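Local coordinates for GCN5-related N-acetyltransferase (Brucella melitensis biovar Abortus, PDB 4J3G), which probably transfers an acetyl group from acetyl-coenzyme A to an amine, perhaps the N-terminal alanine of a ribosomal protein, as a GCN5-related N-acetyltransferase, at residues A[89-94]-A[129-134]; A[165-170]-A[175-180]. All coordinates share one frame; numbering follows the deposited sequence. Where two conformers were deposited one is given.

Both contacts reach the same mixed sheet of the GNAT domain, and their centres lie about 24 Å apart. Along the chain they come in series: contact 1 closes with helix 119-133 before the hairpin of contact 2 opens. In contact 1 a strand from the middle of the sheet, 84-93, meets the C-terminal end of that helix; in contact 2 strand 160-171, outermost within the chain, pairs with strand 174-184. The two meet where Phe-94 CE1 packs against Phe-180 CE1 at 4.0 Å. Contact 1 thus joins helix to sheet inside the subunit, whereas contact 2 forms the end of the chain's sheet, which meets the second subunit: Leu-165 packs on Phe-94 of the second subunit.

Contact 1 (A[89-94]-A[129-134]); sequences ASYGPF and EEARER
With CG of Tyr-91 set between its backbone N and carbonyl carbon (chi1 67°), the phenol leaves the strand toward the last turn of the helix, where Arg-134, its CG beside the backbone N (chi1 -71°), carries an extended chain past the hydroxyl. Tyrosine suits the span: its long flat ring packs carbons on Ala-131, Tyr-91 CE2 lying 3.7 Å from Ala-131 CB, while the hydroxyl reaches the helix end. The small methyl of alanine lets the ring come down close to the helix backbone, with Tyr-91 OH 3.6 Å from Ala-131 CA. Arg-134 CD approaches Tyr-91 OH to 3.4 Å, while the guanidinium stands almost perpendicular to the ring (88°). That group is occupied by Glu-130, one helical turn back: Arg-134 NE reaches Glu-130 OE1 at 3.0 Å, and NH2 shares this oxygen from the same face, both by bent bonds from out of the carboxylate plane. This salt bridge, together with a bond from Arg-134 NH1 to Gly-73 O, should limit rotation of the guanidinium. Arginine fits the helix end, its methylenes passing the phenol oxygen and its charge directed to polar partners. The tyrosine ring also touches Leu-127 of helix 119-133, Leu-106 of strand 103-110 and Pro-75, and the helix end lies over the sheet, against Tyr-91 of strand 84-93 and Leu-139 of strand 138-144.

Contact 2 (A[165-170]-A[175-180]); sequences LKQVGQ and WLDLLF
Backbone hydrogen bonds join Leu-165 and Leu-178 as an antiparallel hydrogen-bonded pair, Leu-165 N lying 2.8 Å from Leu-178 O. Gly-169 and Leu-176 are paired likewise, Leu-176 N 2.9 Å from Gly-169 O. Between these pairs a type II turn, Leu-165 to Val-168, with Gln-167 third and at positive phi, is fastened by a side chain: Gln-167 N donates to Asp-177 OD1 at 2.8 Å, on the anti side but tilted 28° out of the carboxylate plane. A short acid suits this place, accepting a hydrogen bond from the turn's backbone N-H.

Gln-170 and Trp-175, an antiparallel non-hydrogen-bonded pair, send their side chains to the same face. Extended beyond CG, which is anti to the backbone N (chi1 -167°), Gln-170 lays its amide nearly parallel to the indole (8°), NE2 over one face. Gln-167 OE1 lies over the opposite face, 3.4 Å from Trp-175 CD1, and is hydrogen-bonded to His-137 of the second subunit, whose ring stacks on Trp-175.

Among apolar contacts, Val-168 CG2 reaches Leu-178 CB at 3.6 Å. Leu-176 is opposed by two residues, Val-168 and side-chain-less Gly-169, a classic beta bulge in the C-terminal hairpin of this GNAT fold.

Contact 1 (A[89-94]-A[129-134])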
loop_
_atom_site.group_PDB
_atom_site.type_symbol
_atom_site.label_atom_id
_atom_site.label_comp_id
_atom_site.label_asym_id
_atom_site.label_seq_id
_atom_site.Cartn_x
_atom_site.Cartn_y
_atom_site.Cartn_z
ATOM N N ALA A 89 -11.354 12.837 10.164
ATOM C CA ALA A 89 -10.417 12.585 9.045
ATOM C C ALA A 89 -9.002 12.466 9.537
ATOM O O ALA A 89 -8.585 13.123 10.521
ATOM C CB ALA A 89 -10.484 13.699 7.982
ATOM N N SER A 90 -8.228 11.652 8.834
ATOM C CA SER A 90 -6.837 11.551 9.164
ATOM C C SER A 90 -6.032 11.123 7.953
ATOM O O SER A 90 -6.566 10.845 6.885
ATOM C CB SER A 90 -6.646 10.570 10.332
ATOM O OG SER A 90 -5.336 10.694 10.876
ATOM N N TYR A 91 -4.717 11.134 8.121
ATOM C CA TYR A 91 -3.828 10.503 7.140
ATOM C C TYR A 91 -2.684 9.844 7.841
ATOM O O TYR A 91 -2.364 10.171 9.000
ATOM C CB TYR A 91 -3.353 11.461 6.073
ATOM C CG TYR A 91 -2.447 12.544 6.499
ATOM C CD1 TYR A 91 -1.091 12.292 6.813
ATOM C CD2 TYR A 91 -2.878 13.859 6.509
ATOM C CE1 TYR A 91 -0.255 13.321 7.201
ATOM C CE2 TYR A 91 -2.025 14.883 6.867
ATOM C CZ TYR A 91 -0.729 14.615 7.205
ATOM O OH TYR A 91 0.097 15.668 7.596
ATOM N N GLY A 92 -2.130 8.827 7.165
ATOM C CA GLY A 92 -0.996 8.081 7.685
ATOM C C GLY A 92 -0.131 7.574 6.541
ATOM O O GLY A 92 -0.293 7.979 5.398
ATOM N N PRO A 93 0.796 6.700 6.840
ATOM C CA PRO A 93 1.736 6.307 5.831
ATOM C C PRO A 93 1.072 5.586 4.658
ATOM O O PRO A 93 0.148 4.798 4.858
ATOM C CB PRO A 93 2.662 5.330 6.582
ATOM C CG PRO A 93 2.517 5.681 8.007
ATOM C CD PRO A 93 1.113 6.136 8.172
ATOM N N PHE A 94 1.470 5.936 3.442
ATOM C CA PHE A 94 0.942 5.261 2.245
ATOM C C PHE A 94 1.546 3.859 2.116
ATOM O O PHE A 94 0.819 2.861 1.981
ATOM C CB PHE A 94 1.241 6.090 0.989
ATOM C CG PHE A 94 0.932 5.373 -0.289
ATOM C CD1 PHE A 94 -0.324 4.835 -0.507
ATOM C CD2 PHE A 94 1.910 5.187 -1.236
ATOM C CE1 PHE A 94 -0.609 4.179 -1.688
ATOM C CE2 PHE A 94 1.638 4.509 -2.411
ATOM C CZ PHE A 94 0.391 3.991 -2.623
ATOM N N GLU A 129 -4.952 21.204 4.063
ATOM C CA GLU A 129 -4.145 22.345 4.547
ATOM C C GLU A 129 -3.141 21.907 5.606
ATOM O O GLU A 129 -1.999 22.392 5.612
ATOM C CB GLU A 129 -5.030 23.455 5.135
ATOM C CG GLU A 129 -6.017 24.049 4.135
ATOM C CD GLU A 129 -5.355 24.634 2.893
ATOM O OE1 GLU A 129 -4.194 25.125 2.980
ATOM O OE2 GLU A 129 -5.974 24.564 1.805
ATOM N N GLU A 130 -3.573 21.029 6.511
ATOM C CA GLU A 130 -2.656 20.440 7.529
ATOM C C GLU A 130 -1.521 19.677 6.878
ATOM O O GLU A 130 -0.360 19.818 7.265
ATOM C CB GLU A 130 -3.387 19.515 8.459
ATOM C CG GLU A 130 -4.193 20.198 9.532
ATOM C CD GLU A 130 -3.364 20.578 10.757
ATOM O OE1 GLU A 130 -2.104 20.402 10.749
ATOM O OE2 GLU A 130 -3.997 21.044 11.725
ATOM N N ALA A 131 -1.836 18.906 5.845
ATOM C CA ALA A 131 -0.815 18.179 5.126
ATOM C C ALA A 131 0.197 19.127 4.489
ATOM O O ALA A 131 1.410 18.889 4.538
ATOM C CB ALA A 131 -1.461 17.287 4.061
ATOM N N ARG A 132 -0.313 20.169 3.850
ATOM C CA ARG A 132 0.515 21.200 3.213
ATOM C C ARG A 132 1.489 21.800 4.230
ATOM O O ARG A 132 2.701 21.969 3.958
ATOM C CB ARG A 132 -0.403 22.308 2.690
ATOM C CG ARG A 132 -0.072 22.905 1.363
ATOM C CD ARG A 132 -1.282 23.723 0.848
ATOM N NE ARG A 132 -1.677 23.224 -0.465
ATOM C CZ ARG A 132 -2.895 23.271 -0.985
ATOM N NH1 ARG A 132 -3.916 23.832 -0.333
ATOM N NH2 ARG A 132 -3.084 22.759 -2.199
ATOM N N GLU A 133 0.940 22.141 5.396
ATOM C CA GLU A 133 1.689 22.762 6.468
ATOM C C GLU A 133 2.791 21.849 6.944
ATOM O O GLU A 133 3.864 22.309 7.272
ATOM C CB GLU A 133 0.769 23.006 7.636
ATOM C CG GLU A 133 1.309 23.967 8.659
ATOM C CD GLU A 133 0.187 24.645 9.407
ATOM O OE1 GLU A 133 -0.206 25.769 9.005
ATOM O OE2 GLU A 133 -0.351 24.028 10.351
ATOM N N ARG A 134 2.485 20.551 6.979
ATOM C CA ARG A 134 3.378 19.521 7.477
ATOM C C ARG A 134 4.307 18.965 6.392
ATOM O O ARG A 134 5.066 18.048 6.659
ATOM C CB ARG A 134 2.569 18.393 8.171
ATOM C CG ARG A 134 1.980 18.829 9.490
ATOM C CD ARG A 134 0.985 17.852 10.078
ATOM N NE ARG A 134 0.160 18.515 11.092
ATOM C CZ ARG A 134 -0.040 18.083 12.332
ATOM N NH1 ARG A 134 0.504 16.947 12.792
ATOM N NH2 ARG A 134 -0.825 18.796 13.133
#

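Contact 2 (A[165-170]-A[175-180])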
loop_
_atom_site.group_PDB
_atom_site.type_symbol
_atom_site.label_atom_id
_atom_site.label_comp_id
_atom_site.label_asym_id
_atom_site.label_seq_id
_atom_site.Cartn_x
_atom_site.Cartn_y
_atom_site.Cartn_z
ATOM N N LEU A 165 -7.325 -0.861 -9.322
ATOM C CA LEU A 165 -6.912 -2.251 -9.086
ATOM C C LEU A 165 -8.135 -3.062 -8.816
ATOM O O LEU A 165 -8.751 -2.923 -7.739
ATOM C CB LEU A 165 -5.977 -2.318 -7.888
ATOM C CG LEU A 165 -4.582 -1.691 -8.034
ATOM C CD1 LEU A 165 -4.574 -0.194 -8.257
ATOM C CD2 LEU A 165 -3.857 -1.990 -6.746
ATOM N N LYS A 166 -8.466 -3.931 -9.750
ATOM C CA LYS A 166 -9.646 -4.713 -9.700
ATOM C C LYS A 166 -9.527 -5.934 -8.796
ATOM O O LYS A 166 -8.492 -6.641 -8.798
ATOM C CB LYS A 166 -9.991 -5.161 -11.094
ATOM C CG LYS A 166 -10.328 -3.993 -12.003
ATOM C CD LYS A 166 -10.580 -4.477 -13.405
ATOM C CE LYS A 166 -11.019 -3.342 -14.303
ATOM N NZ LYS A 166 -11.751 -3.892 -15.468
ATOM N N GLN A 167 -10.595 -6.133 -8.016
ATOM C CA GLN A 167 -10.778 -7.318 -7.183
ATOM C C GLN A 167 -9.716 -7.470 -6.092
ATOM O O GLN A 167 -9.438 -8.591 -5.656
ATOM C CB GLN A 167 -10.794 -8.602 -8.046
ATOM C CG GLN A 167 -11.762 -8.603 -9.229
ATOM C CD GLN A 167 -12.619 -9.860 -9.264
ATOM O OE1 GLN A 167 -12.149 -10.965 -8.972
ATOM N NE2 GLN A 167 -13.884 -9.696 -9.604
ATOM N N VAL A 168 -9.104 -6.376 -5.710
ATOM C CA VAL A 168 -8.026 -6.420 -4.685
ATOM C C VAL A 168 -8.531 -6.447 -3.266
ATOM O O VAL A 168 -7.783 -6.781 -2.361
ATOM C CB VAL A 168 -6.993 -5.280 -4.806
ATOM C CG1 VAL A 168 -6.137 -5.492 -6.009
ATOM C CG2 VAL A 168 -7.623 -3.906 -4.692
ATOM N N GLY A 169 -9.814 -6.136 -3.074
ATOM C CA GLY A 169 -10.435 -6.228 -1.759
ATOM C C GLY A 169 -11.569 -7.220 -1.750
ATOM O O GLY A 169 -12.055 -7.634 -2.786
ATOM N N GLN A 170 -11.956 -7.615 -0.553
ATOM C CA GLN A 170 -13.114 -8.440 -0.379
ATOM C C GLN A 170 -13.874 -7.968 0.857
ATOM O O GLN A 170 -13.279 -7.745 1.909
ATOM C CB GLN A 170 -12.717 -9.901 -0.209
ATOM C CG GLN A 170 -13.910 -10.820 -0.350
ATOM C CD GLN A 170 -13.545 -12.258 -0.138
ATOM O OE1 GLN A 170 -12.789 -12.592 0.789
ATOM N NE2 GLN A 170 -14.097 -13.131 -0.971
ATOM N N TRP A 175 -15.923 -9.392 -4.268
ATOM C CA TRP A 175 -14.658 -8.758 -4.683
ATOM C C TRP A 175 -14.942 -7.309 -4.990
ATOM O O TRP A 175 -15.966 -6.992 -5.579
ATOM C CB TRP A 175 -14.009 -9.402 -5.904
ATOM C CG TRP A 175 -13.656 -10.865 -5.731
ATOM C CD1 TRP A 175 -14.231 -11.914 -6.398
ATOM C CD2 TRP A 175 -12.678 -11.438 -4.861
ATOM N NE1 TRP A 175 -13.671 -13.096 -6.007
ATOM C CE2 TRP A 175 -12.718 -12.839 -5.059
ATOM C CE3 TRP A 175 -11.770 -10.918 -3.936
ATOM C CZ2 TRP A 175 -11.882 -13.726 -4.365
ATOM C CZ3 TRP A 175 -10.933 -11.814 -3.253
ATOM C CH2 TRP A 175 -11.013 -13.198 -3.463
ATOM N N LEU A 176 -14.002 -6.448 -4.607
ATOM C CA LEU A 176 -14.130 -5.011 -4.676
ATOM C C LEU A 176 -12.918 -4.403 -5.386
ATOM O O LEU A 176 -11.766 -4.883 -5.233
ATOM C CB LEU A 176 -14.166 -4.443 -3.270
ATOM C CG LEU A 176 -15.370 -4.888 -2.411
ATOM C CD1 LEU A 176 -15.159 -4.403 -1.014
ATOM C CD2 LEU A 176 -16.688 -4.416 -3.002
ATOM N N ASP A 177 -13.168 -3.303 -6.078
ATOM C CA ASP A 177 -12.176 -2.631 -6.896
ATOM C C ASP A 177 -11.706 -1.382 -6.199
ATOM O O ASP A 177 -12.519 -0.613 -5.652
ATOM C CB ASP A 177 -12.773 -2.261 -8.283
ATOM C CG ASP A 177 -13.156 -3.460 -9.093
ATOM O OD1 ASP A 177 -12.800 -4.628 -8.730
ATOM O OD2 ASP A 177 -13.850 -3.216 -10.106
ATOM N N LEU A 178 -10.392 -1.150 -6.195
ATOM C CA LEU A 178 -9.809 0.005 -5.527
ATOM C C LEU A 178 -9.345 1.054 -6.535
ATOM O O LEU A 178 -8.442 0.782 -7.316
ATOM C CB LEU A 178 -8.645 -0.435 -4.651
ATOM C CG LEU A 178 -7.898 0.669 -3.845
ATOM C CD1 LEU A 178 -8.775 1.205 -2.752
ATOM C CD2 LEU A 178 -6.611 0.154 -3.225
ATOM N N LEU A 179 -9.919 2.256 -6.487
ATOM C CA LEU A 179 -9.460 3.349 -7.323
ATOM C C LEU A 179 -8.531 4.210 -6.493
ATOM O O LEU A 179 -8.846 4.543 -5.322
ATOM C CB LEU A 179 -10.636 4.212 -7.787
ATOM C CG LEU A 179 -10.186 5.556 -8.373
ATOM C CD1 LEU A 179 -9.566 5.479 -9.742
ATOM C CD2 LEU A 179 -11.355 6.482 -8.448
ATOM N N PHE A 180 -7.336 4.474 -7.027
ATOM C CA PHE A 180 -6.441 5.409 -6.405
ATOM C C PHE A 180 -6.594 6.794 -7.069
ATOM O O PHE A 180 -6.666 6.906 -8.309
ATOM C CB PHE A 180 -4.980 4.937 -6.518
ATOM C CG PHE A 180 -4.544 3.933 -5.476
ATOM C CD1 PHE A 180 -4.709 4.171 -4.140
ATOM C CD2 PHE A 180 -3.875 2.771 -5.857
ATOM C CE1 PHE A 180 -4.258 3.268 -3.178
ATOM C CE2 PHE A 180 -3.439 1.862 -4.902
ATOM C CZ PHE A 180 -3.627 2.124 -3.560
#